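Local coordinates for protein pentalenene synthase (PDB 6Q4S) that probably converts (2E,6E)-farnesyl diphosphate, with magnesium as cofactor, into the bicyclic sesquiterpenol 7-epi-alpha-eudesmol through a 1,10-cyclization, at residues Ala53-Tyr58 / Met70-Ser74; Tyr21-His26 / Met66-Asn71; Asp8-Asp12 / Leu267-Leu271. One frame throughout, in Å; residues are numbered along the deposited sequence.

Contact 1 of 3, residues Ala53-Tyr58 / Met70-Ser74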
ATOM      1  N   ALA A  53      26.546  -5.548  -1.880  1.00 32.90           N
ATOM      2  CA  ALA A  53      25.661  -4.400  -1.965  1.00 30.90           C
ATOM      3  C   ALA A  53      24.908  -4.203  -0.649  1.00 29.49           C
ATOM      4  O   ALA A  53      24.791  -3.051  -0.132  1.00 29.31           O
ATOM      5  CB  ALA A  53      24.687  -4.608  -3.136  1.00 35.50           C
ATOM      6  N   ALA A  54      24.380  -5.315  -0.098  1.00 32.74           N
ATOM      7  CA  ALA A  54      23.635  -5.170   1.180  1.00 32.62           C
ATOM      8  C   ALA A  54      24.490  -4.591   2.321  1.00 33.22           C
ATOM      9  O   ALA A  54      24.058  -3.746   3.120  1.00 31.20           O
ATOM     10  CB  ALA A  54      23.040  -6.490   1.562  1.00 35.38           C
ATOM     11  N   ALA A  55      25.733  -5.063   2.387  1.00 36.10           N
ATOM     12  CA  ALA A  55      26.687  -4.583   3.411  1.00 33.84           C
ATOM     13  C   ALA A  55      27.004  -3.097   3.284  1.00 37.65           C
ATOM     14  O   ALA A  55      27.250  -2.414   4.293  1.00 34.29           O
ATOM     15  CB  ALA A  55      27.978  -5.427   3.334  1.00 32.21           C
ATOM     16  N   ARG A  56      26.986  -2.567   2.059  1.00 31.57           N
ATOM     17  CA  ARG A  56      27.250  -1.087   1.808  1.00 31.26           C
ATOM     18  C   ARG A  56      26.042  -0.210   1.922  1.00 31.79           C
ATOM     19  O   ARG A  56      26.129   0.955   2.276  1.00 31.70           O
ATOM     20  CB  ARG A  56      27.831  -0.958   0.412  1.00 34.13           C
ATOM     21  CG  ARG A  56      29.168  -1.630   0.181  1.00 38.10           C
ATOM     22  CD  ARG A  56      29.623  -1.355  -1.260  1.00 39.06           C
ATOM     23  NE  ARG A  56      30.933  -1.932  -1.533  1.00 40.32           N
ATOM     24  CZ  ARG A  56      32.068  -1.346  -1.131  1.00 44.08           C
ATOM     25  NH1 ARG A  56      32.053  -0.189  -0.477  1.00 39.70           N
ATOM     26  NH2 ARG A  56      33.219  -1.910  -1.405  1.00 46.77           N
ATOM     27  N   THR A  57      24.855  -0.772   1.623  1.00 29.30           N
ATOM     28  CA  THR A  57      23.623  -0.005   1.752  1.00 27.62           C
ATOM     29  C   THR A  57      22.892  -0.029   3.107  1.00 27.83           C
ATOM     30  O   THR A  57      22.141   0.930   3.441  1.00 27.59           O
ATOM     31  CB  THR A  57      22.606  -0.362   0.639  1.00 29.35           C
ATOM     32  OG1 THR A  57      22.295  -1.752   0.640  1.00 30.15           O
ATOM     33  CG2 THR A  57      23.221  -0.037  -0.692  1.00 30.06           C
ATOM     34  N   TYR A  58      23.115  -1.078   3.883  1.00 27.84           N
ATOM     35  CA  TYR A  58      22.531  -1.184   5.233  1.00 30.70           C
ATOM     36  C   TYR A  58      23.677  -1.387   6.260  1.00 35.58           C
ATOM     37  O   TYR A  58      23.766  -2.421   6.895  1.00 31.68           O
ATOM     38  CB  TYR A  58      21.545  -2.355   5.292  1.00 31.67           C
ATOM     39  CG  TYR A  58      20.374  -2.138   4.334  1.00 28.71           C
ATOM     40  CD1 TYR A  58      19.545  -1.041   4.494  1.00 31.29           C
ATOM     41  CD2 TYR A  58      20.162  -2.982   3.274  1.00 31.88           C
ATOM     42  CE1 TYR A  58      18.529  -0.776   3.596  1.00 30.06           C
ATOM     43  CE2 TYR A  58      19.138  -2.718   2.370  1.00 33.53           C
ATOM     44  CZ  TYR A  58      18.357  -1.618   2.523  1.00 27.24           C
ATOM     45  OH  TYR A  58      17.291  -1.328   1.678  1.00 31.34           O
ATOM     46  N   MET A  70      20.132  -9.441   3.118  1.00 27.24           N
ATOM     47  CA  MET A  70      20.664 -10.115   1.978  1.00 30.51           C
ATOM     48  C   MET A  70      19.635 -11.048   1.368  1.00 31.75           C
ATOM     49  O   MET A  70      19.534 -11.171   0.138  1.00 32.11           O
ATOM     50  CB  MET A  70      21.906 -10.922   2.297  1.00 26.39           C
ATOM     51  CG  MET A  70      23.051 -10.042   2.836  1.00 30.43           C
ATOM     52  SD  MET A  70      24.477 -11.094   3.213  1.00 32.64           S
ATOM     53  CE  MET A  70      25.640  -9.741   3.472  1.00 31.61           C
ATOM     54  N   ASN A  71      18.888 -11.750   2.225  1.00 31.14           N
ATOM     55  CA  ASN A  71      17.910 -12.648   1.704  1.00 31.48           C
ATOM     56  C   ASN A  71      16.868 -11.819   0.812  1.00 29.71           C
ATOM     57  O   ASN A  71      16.537 -12.199  -0.321  1.00 31.01           O
ATOM     58  CB  ASN A  71      17.215 -13.417   2.852  1.00 30.19           C
ATOM     59  CG  ASN A  71      18.152 -14.370   3.592  1.00 28.37           C
ATOM     60  OD1 ASN A  71      19.211 -14.773   3.092  1.00 27.23           O
ATOM     61  ND2 ASN A  71      17.669 -14.844   4.732  1.00 28.48           N
ATOM     62  N   TRP A  72      16.344 -10.782   1.391  1.00 31.56           N
ATOM     63  CA  TRP A  72      15.463  -9.851   0.678  1.00 37.72           C
ATOM     64  C   TRP A  72      16.032  -9.317  -0.634  1.00 38.39           C
ATOM     65  O   TRP A  72      15.426  -9.479  -1.683  1.00 35.62           O
ATOM     66  CB  TRP A  72      15.194  -8.707   1.557  1.00 37.71           C
ATOM     67  CG  TRP A  72      14.272  -7.718   1.017  1.00 34.47           C
ATOM     68  CD1 TRP A  72      13.120  -7.933   0.334  1.00 40.20           C
ATOM     69  CD2 TRP A  72      14.423  -6.342   1.133  1.00 36.25           C
ATOM     70  NE1 TRP A  72      12.519  -6.742   0.019  1.00 34.10           N
ATOM     71  CE2 TRP A  72      13.314  -5.738   0.479  1.00 36.13           C
ATOM     72  CE3 TRP A  72      15.405  -5.532   1.692  1.00 34.76           C
ATOM     73  CZ2 TRP A  72      13.128  -4.363   0.473  1.00 38.33           C
ATOM     74  CZ3 TRP A  72      15.249  -4.201   1.651  1.00 35.22           C
ATOM     75  CH2 TRP A  72      14.118  -3.609   1.046  1.00 40.05           C
ATOM     76  N   PHE A  73      17.232  -8.752  -0.560  1.00 38.34           N
ATOM     77  CA  PHE A  73      17.974  -8.370  -1.730  1.00 46.31           C
ATOM     78  C   PHE A  73      17.919  -9.427  -2.829  1.00 43.35           C
ATOM     79  O   PHE A  73      17.745  -9.089  -3.974  1.00 39.77           O
ATOM     80  CB  PHE A  73      19.447  -8.146  -1.402  1.00 46.16           C
ATOM     81  CG  PHE A  73      19.924  -6.760  -1.577  1.00 44.82           C
ATOM     82  CD1 PHE A  73      20.514  -6.380  -2.751  1.00 49.89           C
ATOM     83  CD2 PHE A  73      19.900  -5.856  -0.528  1.00 53.18           C
ATOM     84  CE1 PHE A  73      21.007  -5.105  -2.913  1.00 48.00           C
ATOM     85  CE2 PHE A  73      20.448  -4.578  -0.660  1.00 43.58           C
ATOM     86  CZ  PHE A  73      20.969  -4.201  -1.851  1.00 44.97           C
ATOM     87  N   SER A  74      18.135 -10.693  -2.494  1.00 35.42           N
ATOM     88  CA  SER A  74      18.157 -11.692  -3.485  1.00 39.29           C
ATOM     89  C   SER A  74      16.802 -11.871  -4.214  1.00 41.29           C
ATOM     90  O   SER A  74      16.821 -12.315  -5.370  1.00 39.03           O
ATOM     91  CB  SER A  74      18.634 -13.065  -2.938  1.00 42.43           C
ATOM     92  OG  SER A  74      17.685 -13.679  -2.093  1.00 40.56           O
TER
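Ala53 O, in the helical turn against which the Phe73 ring rests, is gripped twice by Thr57: by its backbone N and by OG1, each at 2.9 Å from that oxygen. The hydroxyl comes from above the carbonyl plane, 41° out of it. With Thr57 OG1 set between its own backbone N and carbonyl carbon (chi1 57°), the hydroxyl can fold back on the helix and still turn its oxygen to the edge of the Phe73 ring, where it meets CE2 at 3.6 Å.

A buried aromatic thus acts as the wedge between two helices; the axes of the short segments 53-57 and 70-74 come no closer than 10.2 Å. Phe73 slides one ring face over the backbone of Ala54. Its CE1 meets Ala53 CB at 3.7 Å, and its CD2 meets the methyl of Ala54, which also presses on Met70 CG at 3.8 Å. The chi1 of Phe73, -115°, between staggered values, swings the ring across to the 53-57 turn.

Tyr58, where helix 50-57 ends, extends the seam. Its CE2 comes up to the Phe73 edge at 3.8 Å, and its OH lies near the plane of the indole of Trp72, 3.5 Å from CZ3, the two side chains crossing at about a right angle. That hydroxyl is hydrogen-bonded to Ser186 O, while Trp123 and Trp146 pack on the indole. Ala53, Ala54 and Thr57 make room for the Phe73 ring, and Tyr58 and Met70 complete the join between helices 50-57 and 63-79 inside the all-helical class I terpene synthase fold.

Contact 2 of 3, residues Tyr21-His26 / Met66-Asn71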
ATOM      1  N   TYR A  21      30.066 -13.072   7.611  1.00 35.61           N
ATOM      2  CA  TYR A  21      29.185 -13.877   8.504  1.00 36.53           C
ATOM      3  C   TYR A  21      27.798 -14.116   7.798  1.00 34.03           C
ATOM      4  O   TYR A  21      27.312 -15.250   7.658  1.00 33.46           O
ATOM      5  CB  TYR A  21      28.981 -13.093   9.829  1.00 40.62           C
ATOM      6  CG  TYR A  21      27.892 -13.661  10.685  1.00 45.76           C
ATOM      7  CD1 TYR A  21      28.134 -14.750  11.521  1.00 47.40           C
ATOM      8  CD2 TYR A  21      26.586 -13.159  10.606  1.00 46.69           C
ATOM      9  CE1 TYR A  21      27.117 -15.277  12.311  1.00 45.20           C
ATOM     10  CE2 TYR A  21      25.560 -13.706  11.368  1.00 51.95           C
ATOM     11  CZ  TYR A  21      25.839 -14.780  12.211  1.00 47.16           C
ATOM     12  OH  TYR A  21      24.822 -15.301  12.965  1.00 49.81           O
ATOM     13  N   ALA A  22      27.222 -13.026   7.327  1.00 32.49           N
ATOM     14  CA  ALA A  22      25.857 -13.057   6.709  1.00 30.56           C
ATOM     15  C   ALA A  22      25.807 -13.634   5.329  1.00 32.84           C
ATOM     16  O   ALA A  22      24.880 -14.424   4.995  1.00 33.83           O
ATOM     17  CB  ALA A  22      25.266 -11.688   6.764  1.00 32.42           C
ATOM     18  N   ARG A  23      26.820 -13.348   4.506  1.00 35.49           N
ATOM     19  CA  ARG A  23      26.964 -13.998   3.186  1.00 32.67           C
ATOM     20  C   ARG A  23      26.850 -15.491   3.304  1.00 37.68           C
ATOM     21  O   ARG A  23      26.164 -16.138   2.539  1.00 33.55           O
ATOM     22  CB  ARG A  23      28.325 -13.646   2.498  1.00 37.92           C
ATOM     23  CG  ARG A  23      28.450 -14.052   1.049  1.00 39.81           C
ATOM     24  CD  ARG A  23      29.877 -14.362   0.595  1.00 48.22           C
ATOM     25  NE  ARG A  23      30.738 -13.215   0.779  1.00 46.27           N
ATOM     26  CZ  ARG A  23      30.776 -12.181  -0.061  1.00 50.85           C
ATOM     27  NH1 ARG A  23      29.963 -12.124  -1.108  1.00 57.53           N
ATOM     28  NH2 ARG A  23      31.595 -11.178   0.170  1.00 49.14           N
ATOM     29  N   ALA A  24      27.586 -16.070   4.241  1.00 36.71           N
ATOM     30  CA  ALA A  24      27.591 -17.507   4.379  1.00 32.87           C
ATOM     31  C   ALA A  24      26.198 -18.074   4.703  1.00 29.42           C
ATOM     32  O   ALA A  24      25.774 -19.021   4.098  1.00 34.37           O
ATOM     33  CB  ALA A  24      28.617 -17.934   5.468  1.00 35.03           C
ATOM     34  N   ARG A  25      25.502 -17.479   5.634  1.00 31.62           N
ATOM     35  CA  ARG A  25      24.118 -17.915   5.926  1.00 36.65           C
ATOM     36  C   ARG A  25      23.155 -17.688   4.745  1.00 33.73           C
ATOM     37  O   ARG A  25      22.236 -18.498   4.471  1.00 33.35           O
ATOM     38  CB  ARG A  25      23.623 -17.170   7.153  1.00 38.78           C
ATOM     39  CG  ARG A  25      24.360 -17.589   8.415  1.00 49.16           C
ATOM     40  CD  ARG A  25      23.846 -16.852   9.622  1.00 63.88           C
ATOM     41  NE  ARG A  25      23.794 -17.708  10.804  1.00 83.95           N
ATOM     42  CZ  ARG A  25      24.856 -18.115  11.517  1.00 94.27           C
ATOM     43  NH1 ARG A  25      26.103 -17.755  11.181  1.00 95.58           N
ATOM     44  NH2 ARG A  25      24.670 -18.904  12.584  1.00 85.77           N
ATOM     45  N   HIS A  26      23.353 -16.546   4.094  1.00 32.30           N
ATOM     46  CA  HIS A  26      22.505 -16.102   2.951  1.00 33.16           C
ATOM     47  C   HIS A  26      22.656 -17.072   1.822  1.00 33.18           C
ATOM     48  O   HIS A  26      21.672 -17.512   1.225  1.00 34.55           O
ATOM     49  CB  HIS A  26      22.850 -14.655   2.466  1.00 33.52           C
ATOM     50  CG  HIS A  26      22.262 -14.350   1.139  1.00 35.28           C
ATOM     51  ND1 HIS A  26      20.899 -14.300   0.958  1.00 36.91           N
ATOM     52  CD2 HIS A  26      22.820 -14.206  -0.087  1.00 33.24           C
ATOM     53  CE1 HIS A  26      20.642 -14.118  -0.320  1.00 36.93           C
ATOM     54  NE2 HIS A  26      21.789 -14.045  -0.973  1.00 35.68           N
ATOM     55  N   MET A  66      21.352  -8.421   9.008  1.00 35.79           N
ATOM     56  CA  MET A  66      22.101  -8.378   7.754  1.00 33.16           C
ATOM     57  C   MET A  66      21.774  -9.595   6.924  1.00 33.23           C
ATOM     58  O   MET A  66      21.583  -9.503   5.689  1.00 30.02           O
ATOM     59  CB  MET A  66      23.616  -8.254   7.984  1.00 33.46           C
ATOM     60  CG  MET A  66      24.431  -8.141   6.709  1.00 36.85           C
ATOM     61  SD  MET A  66      23.960  -6.824   5.527  1.00 40.35           S
ATOM     62  CE  MET A  66      24.264  -5.466   6.552  1.00 35.77           C
ATOM     63  N   VAL A  67      21.617 -10.745   7.582  1.00 30.24           N
ATOM     64  CA  VAL A  67      21.185 -11.939   6.864  1.00 30.60           C
ATOM     65  C   VAL A  67      19.766 -11.765   6.161  1.00 32.69           C
ATOM     66  O   VAL A  67      19.634 -12.096   5.015  1.00 30.67           O
ATOM     67  CB  VAL A  67      21.118 -13.203   7.757  1.00 35.21           C
ATOM     68  CG1 VAL A  67      20.718 -14.396   6.875  1.00 33.57           C
ATOM     69  CG2 VAL A  67      22.506 -13.498   8.368  1.00 34.73           C
ATOM     70  N   VAL A  68      18.805 -11.248   6.904  1.00 36.64           N
ATOM     71  CA  VAL A  68      17.439 -11.005   6.421  1.00 34.59           C
ATOM     72  C   VAL A  68      17.523 -10.021   5.238  1.00 34.99           C
ATOM     73  O   VAL A  68      16.899 -10.246   4.205  1.00 34.37           O
ATOM     74  CB  VAL A  68      16.600 -10.423   7.563  1.00 37.42           C
ATOM     75  CG1 VAL A  68      15.233  -9.883   7.068  1.00 39.93           C
ATOM     76  CG2 VAL A  68      16.371 -11.483   8.617  1.00 40.23           C
ATOM     77  N   LEU A  69      18.343  -8.979   5.374  1.00 32.15           N
ATOM     78  CA  LEU A  69      18.526  -8.004   4.283  1.00 29.57           C
ATOM     79  C   LEU A  69      19.120  -8.589   3.010  1.00 34.22           C
ATOM     80  O   LEU A  69      18.622  -8.309   1.915  1.00 31.67           O
ATOM     81  CB  LEU A  69      19.211  -6.740   4.754  1.00 30.51           C
ATOM     82  CG  LEU A  69      18.427  -5.901   5.749  1.00 31.68           C
ATOM     83  CD1 LEU A  69      19.380  -5.077   6.592  1.00 35.12           C
ATOM     84  CD2 LEU A  69      17.300  -5.022   5.159  1.00 36.70           C
ATOM     85  N   MET A  70      20.132  -9.441   3.118  1.00 27.24           N
ATOM     86  CA  MET A  70      20.664 -10.115   1.978  1.00 30.51           C
ATOM     87  C   MET A  70      19.635 -11.048   1.368  1.00 31.75           C
ATOM     88  O   MET A  70      19.534 -11.171   0.138  1.00 32.11           O
ATOM     89  CB  MET A  70      21.906 -10.922   2.297  1.00 26.39           C
ATOM     90  CG  MET A  70      23.051 -10.042   2.836  1.00 30.43           C
ATOM     91  SD  MET A  70      24.477 -11.094   3.213  1.00 32.64           S
ATOM     92  CE  MET A  70      25.640  -9.741   3.472  1.00 31.61           C
ATOM     93  N   ASN A  71      18.888 -11.750   2.225  1.00 31.14           N
ATOM     94  CA  ASN A  71      17.910 -12.648   1.704  1.00 31.48           C
ATOM     95  C   ASN A  71      16.868 -11.819   0.812  1.00 29.71           C
ATOM     96  O   ASN A  71      16.537 -12.199  -0.321  1.00 31.01           O
ATOM     97  CB  ASN A  71      17.215 -13.417   2.852  1.00 30.19           C
ATOM     98  CG  ASN A  71      18.152 -14.370   3.592  1.00 28.37           C
ATOM     99  OD1 ASN A  71      19.211 -14.773   3.092  1.00 27.23           O
ATOM    100  ND2 ASN A  71      17.669 -14.844   4.732  1.00 28.48           N
TER
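Val67 is the knob here: its side chain sits in a hole formed by Tyr21, Ala22, Arg25 and His26 on the facing helix. The branch CG2 goes deepest, 3.7 Å from Ala22 CB, with the aliphatic part of Arg25 alongside (CD to CG2, 3.8 Å) and the Tyr21 ring touching CG2 more loosely, through CE2. The other branch, CG1, lies against Arg25 CB. Arg25 bends back at chi3, and one face of its guanidinium lies over Tyr21 OH.

The small Ala22 lets the helices come close, its methyl meeting Met66 CG at 3.6 Å beside Val67. Val67 thus makes a knob-into-hole contact where helix 63-79 crosses helix 19-32 in the helical terpene synthase fold, the short segments' axes at 51°, 8.7 Å apart at their closest. Met70, extended beyond CG, runs its sulfur to the backbone of the opposite helix, where SD lies 3.5 Å from Arg23 N.

Nearer its own backbone, Met70 CB bears on one face of the His26 imidazole, 3.9 Å from its centroid, a CH-pi contact. The ring's rotation is fixed at both nitrogens. ND1 donates to Asn71 OD1 (2.8 Å, 169°), which receives it in the carbonyl plane, on a lone pair, while NE2 is hydrogen-bonded to Tyr45 OH.

Contact 3 of 3, residues Asp8-Asp12 / Leu267-Leu271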
ATOM      1  N   ASP A   8      32.636  11.470  -8.590  1.00 65.65           N
ATOM      2  CA  ASP A   8      33.204  11.697  -7.282  1.00 67.97           C
ATOM      3  C   ASP A   8      32.118  12.270  -6.384  1.00 60.65           C
ATOM      4  O   ASP A   8      31.742  13.441  -6.489  1.00 54.14           O
ATOM      5  CB  ASP A   8      34.485  12.537  -7.313  1.00 76.42           C
ATOM      6  CG  ASP A   8      35.275  12.387  -6.022  1.00 82.63           C
ATOM      7  OD1 ASP A   8      35.784  11.252  -5.730  1.00 78.88           O
ATOM      8  OD2 ASP A   8      35.325  13.388  -5.283  1.00 81.77           O
ATOM      9  N   LEU A   9      31.612  11.397  -5.511  1.00 53.51           N
ATOM     10  CA  LEU A   9      30.483  11.707  -4.651  1.00 51.32           C
ATOM     11  C   LEU A   9      30.994  12.331  -3.369  1.00 49.84           C
ATOM     12  O   LEU A   9      32.031  11.924  -2.909  1.00 56.48           O
ATOM     13  CB  LEU A   9      29.742  10.385  -4.359  1.00 53.36           C
ATOM     14  CG  LEU A   9      29.228   9.644  -5.616  1.00 53.26           C
ATOM     15  CD1 LEU A   9      28.480   8.336  -5.293  1.00 51.45           C
ATOM     16  CD2 LEU A   9      28.314  10.601  -6.383  1.00 58.07           C
ATOM     17  N   PRO A  10      30.285  13.316  -2.786  1.00 46.85           N
ATOM     18  CA  PRO A  10      30.686  13.883  -1.494  1.00 49.43           C
ATOM     19  C   PRO A  10      30.109  13.134  -0.276  1.00 54.13           C
ATOM     20  O   PRO A  10      29.496  13.755   0.580  1.00 67.73           O
ATOM     21  CB  PRO A  10      30.076  15.293  -1.558  1.00 48.40           C
ATOM     22  CG  PRO A  10      28.790  15.061  -2.271  1.00 48.31           C
ATOM     23  CD  PRO A  10      29.140  14.057  -3.352  1.00 45.87           C
ATOM     24  N   PHE A  11      30.234  11.813  -0.224  1.00 54.19           N
ATOM     25  CA  PHE A  11      29.757  11.041   0.927  1.00 52.57           C
ATOM     26  C   PHE A  11      30.922  10.193   1.345  1.00 46.74           C
ATOM     27  O   PHE A  11      31.750   9.850   0.525  1.00 48.46           O
ATOM     28  CB  PHE A  11      28.569  10.114   0.566  1.00 48.89           C
ATOM     29  CG  PHE A  11      27.437  10.801  -0.129  1.00 43.41           C
ATOM     30  CD1 PHE A  11      26.677  11.743   0.523  1.00 41.43           C
ATOM     31  CD2 PHE A  11      27.114  10.498  -1.453  1.00 45.88           C
ATOM     32  CE1 PHE A  11      25.637  12.399  -0.126  1.00 41.48           C
ATOM     33  CE2 PHE A  11      26.067  11.144  -2.089  1.00 39.01           C
ATOM     34  CZ  PHE A  11      25.320  12.097  -1.416  1.00 37.89           C
ATOM     35  N   ASP A  12      31.008   9.881   2.628  1.00 54.36           N
ATOM     36  CA  ASP A  12      31.933   8.852   3.132  1.00 58.11           C
ATOM     37  C   ASP A  12      31.029   7.941   3.960  1.00 51.92           C
ATOM     38  O   ASP A  12      30.290   8.412   4.857  1.00 53.05           O
ATOM     39  CB  ASP A  12      33.060   9.491   3.977  1.00 65.95           C
ATOM     40  CG  ASP A  12      34.085   8.481   4.450  1.00 73.20           C
ATOM     41  OD1 ASP A  12      34.353   7.504   3.714  1.00 79.15           O
ATOM     42  OD2 ASP A  12      34.643   8.676   5.556  1.00 83.69           O
ATOM     43  N   LEU A 267      21.955  14.846  -8.652  1.00 40.51           N
ATOM     44  CA  LEU A 267      22.837  14.868  -7.466  1.00 43.30           C
ATOM     45  C   LEU A 267      22.966  16.251  -6.841  1.00 46.73           C
ATOM     46  O   LEU A 267      22.706  16.423  -5.634  1.00 44.60           O
ATOM     47  CB  LEU A 267      24.190  14.286  -7.800  1.00 40.96           C
ATOM     48  CG  LEU A 267      25.159  14.003  -6.659  1.00 53.06           C
ATOM     49  CD1 LEU A 267      24.661  13.031  -5.582  1.00 48.37           C
ATOM     50  CD2 LEU A 267      26.442  13.464  -7.268  1.00 51.51           C
ATOM     51  N   ASP A 268      23.293  17.269  -7.641  1.00 45.26           N
ATOM     52  CA  ASP A 268      23.415  18.613  -7.080  1.00 44.43           C
ATOM     53  C   ASP A 268      22.145  19.173  -6.524  1.00 41.57           C
ATOM     54  O   ASP A 268      22.219  19.936  -5.563  1.00 42.73           O
ATOM     55  CB  ASP A 268      23.938  19.655  -8.091  1.00 53.02           C
ATOM     56  CG  ASP A 268      25.324  19.335  -8.620  1.00 59.74           C
ATOM     57  OD1 ASP A 268      26.132  18.632  -7.949  1.00 58.16           O
ATOM     58  OD2 ASP A 268      25.575  19.783  -9.762  1.00 73.08           O
ATOM     59  N   GLU A 269      20.993  18.879  -7.119  1.00 39.91           N
ATOM     60  CA  GLU A 269      19.755  19.329  -6.525  1.00 41.80           C
ATOM     61  C   GLU A 269      19.525  18.557  -5.156  1.00 40.99           C
ATOM     62  O   GLU A 269      19.042  19.153  -4.192  1.00 40.21           O
ATOM     63  CB  GLU A 269      18.556  19.161  -7.455  1.00 38.99           C
ATOM     64  CG  GLU A 269      17.272  19.776  -6.857  1.00 44.90           C
ATOM     65  CD  GLU A 269      15.964  19.476  -7.610  1.00 48.48           C
ATOM     66  OE1 GLU A 269      15.989  18.981  -8.755  1.00 47.10           O
ATOM     67  OE2 GLU A 269      14.863  19.733  -7.045  1.00 54.79           O
ATOM     68  N   TYR A 270      19.822  17.264  -5.147  1.00 39.36           N
ATOM     69  CA  TYR A 270      19.802  16.427  -3.926  1.00 38.25           C
ATOM     70  C   TYR A 270      20.663  17.069  -2.817  1.00 47.24           C
ATOM     71  O   TYR A 270      20.170  17.319  -1.675  1.00 41.45           O
ATOM     72  CB  TYR A 270      20.239  14.934  -4.167  1.00 40.45           C
ATOM     73  CG  TYR A 270      20.374  14.202  -2.826  1.00 40.30           C
ATOM     74  CD1 TYR A 270      19.230  13.761  -2.124  1.00 39.78           C
ATOM     75  CD2 TYR A 270      21.600  14.068  -2.223  1.00 36.61           C
ATOM     76  CE1 TYR A 270      19.340  13.160  -0.883  1.00 42.46           C
ATOM     77  CE2 TYR A 270      21.732  13.491  -0.967  1.00 40.76           C
ATOM     78  CZ  TYR A 270      20.606  13.043  -0.286  1.00 44.86           C
ATOM     79  OH  TYR A 270      20.754  12.464   0.969  1.00 42.62           O
ATOM     80  N   LEU A 271      21.913  17.402  -3.160  1.00 45.59           N
ATOM     81  CA  LEU A 271      22.794  18.078  -2.214  1.00 42.30           C
ATOM     82  C   LEU A 271      22.277  19.430  -1.704  1.00 49.70           C
ATOM     83  O   LEU A 271      22.456  19.732  -0.511  1.00 47.50           O
ATOM     84  CB  LEU A 271      24.192  18.196  -2.783  1.00 45.50           C
ATOM     85  CG  LEU A 271      24.869  16.864  -3.046  1.00 49.53           C
ATOM     86  CD1 LEU A 271      26.197  17.059  -3.782  1.00 49.97           C
ATOM     87  CD2 LEU A 271      25.072  16.051  -1.755  1.00 51.18           C
TER
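Leu267 and Leu271 lean toward the chain of Leu9, Pro10 and Phe11 by different torsions: CG of Leu267 stands opposite the backbone N (chi1 -170°), whereas CG of Leu271 stands opposite the carbonyl carbon (chi1 -63°). Being one helical turn apart, they present their branched ends on the same side of helix 252-284, and with Tyr270 between them in sequence they make an apolar surface. What it receives is an N-terminal extension without regular structure, laid along the outer part of the helical terpene synthase fold before helix 19-32 begins.

The principle illustrated is that an irregular segment can be held by a few well-placed hydrophobic groups. Leu9 and Leu267 cross at about a right angle, and a single pair of methyls does the touching, CD2 to CD2 at 3.5 Å. Pro10 and Leu271 reach toward each other tip to tip, the proline CG being 3.6 Å from Leu271 CD1. Around Pro10 the backbone turns sharply, with a weak bond from Phe11 N to Leu9 O, and the CB of both Pro10 and Phe11 points to the helix.

Phe11 makes the largest contribution of its own segment. Its far end slants across the helix surface, with CE2 near Leu267 CD1 and CZ near the Tyr270 ring, whose hydroxyl is hydrogen-bonded to Gln274. Helix 288-313 shares the covering, since Leu9 also touches Asn306 and Tyr309, and Phe11 touches Gln302. Leu9 lies about 10 Å, side chain to side chain, from Asn223, probably a ligand of one magnesium ion. Phe11 CZ lies 3.9 Å from Tyr270 CE2 and 4.0 Å from Leu271 CD2.

How the contacts relate
From the N terminus, the extension at 8-12 is the first part of the chain to be tied down, and contact 3 closes it onto helix 252-284 after a loop of 254 residues that encloses both other contacts. Within that loop, helix 19-32 opens contact 2, and helix 50-57 opens contact 1 later; both close on helix 63-79, where they share Met70 and Asn71. Contact 1 therefore begins inside the loop of contact 2 and ends on the same helix, and the two touch, Met66 CE reaching Tyr58 O. Helix 63-79 thus unites two neighbours, whereas contact 3, its centre about 22 Å from that of contact 1, joins the N-terminal segment to a helix late in the chain.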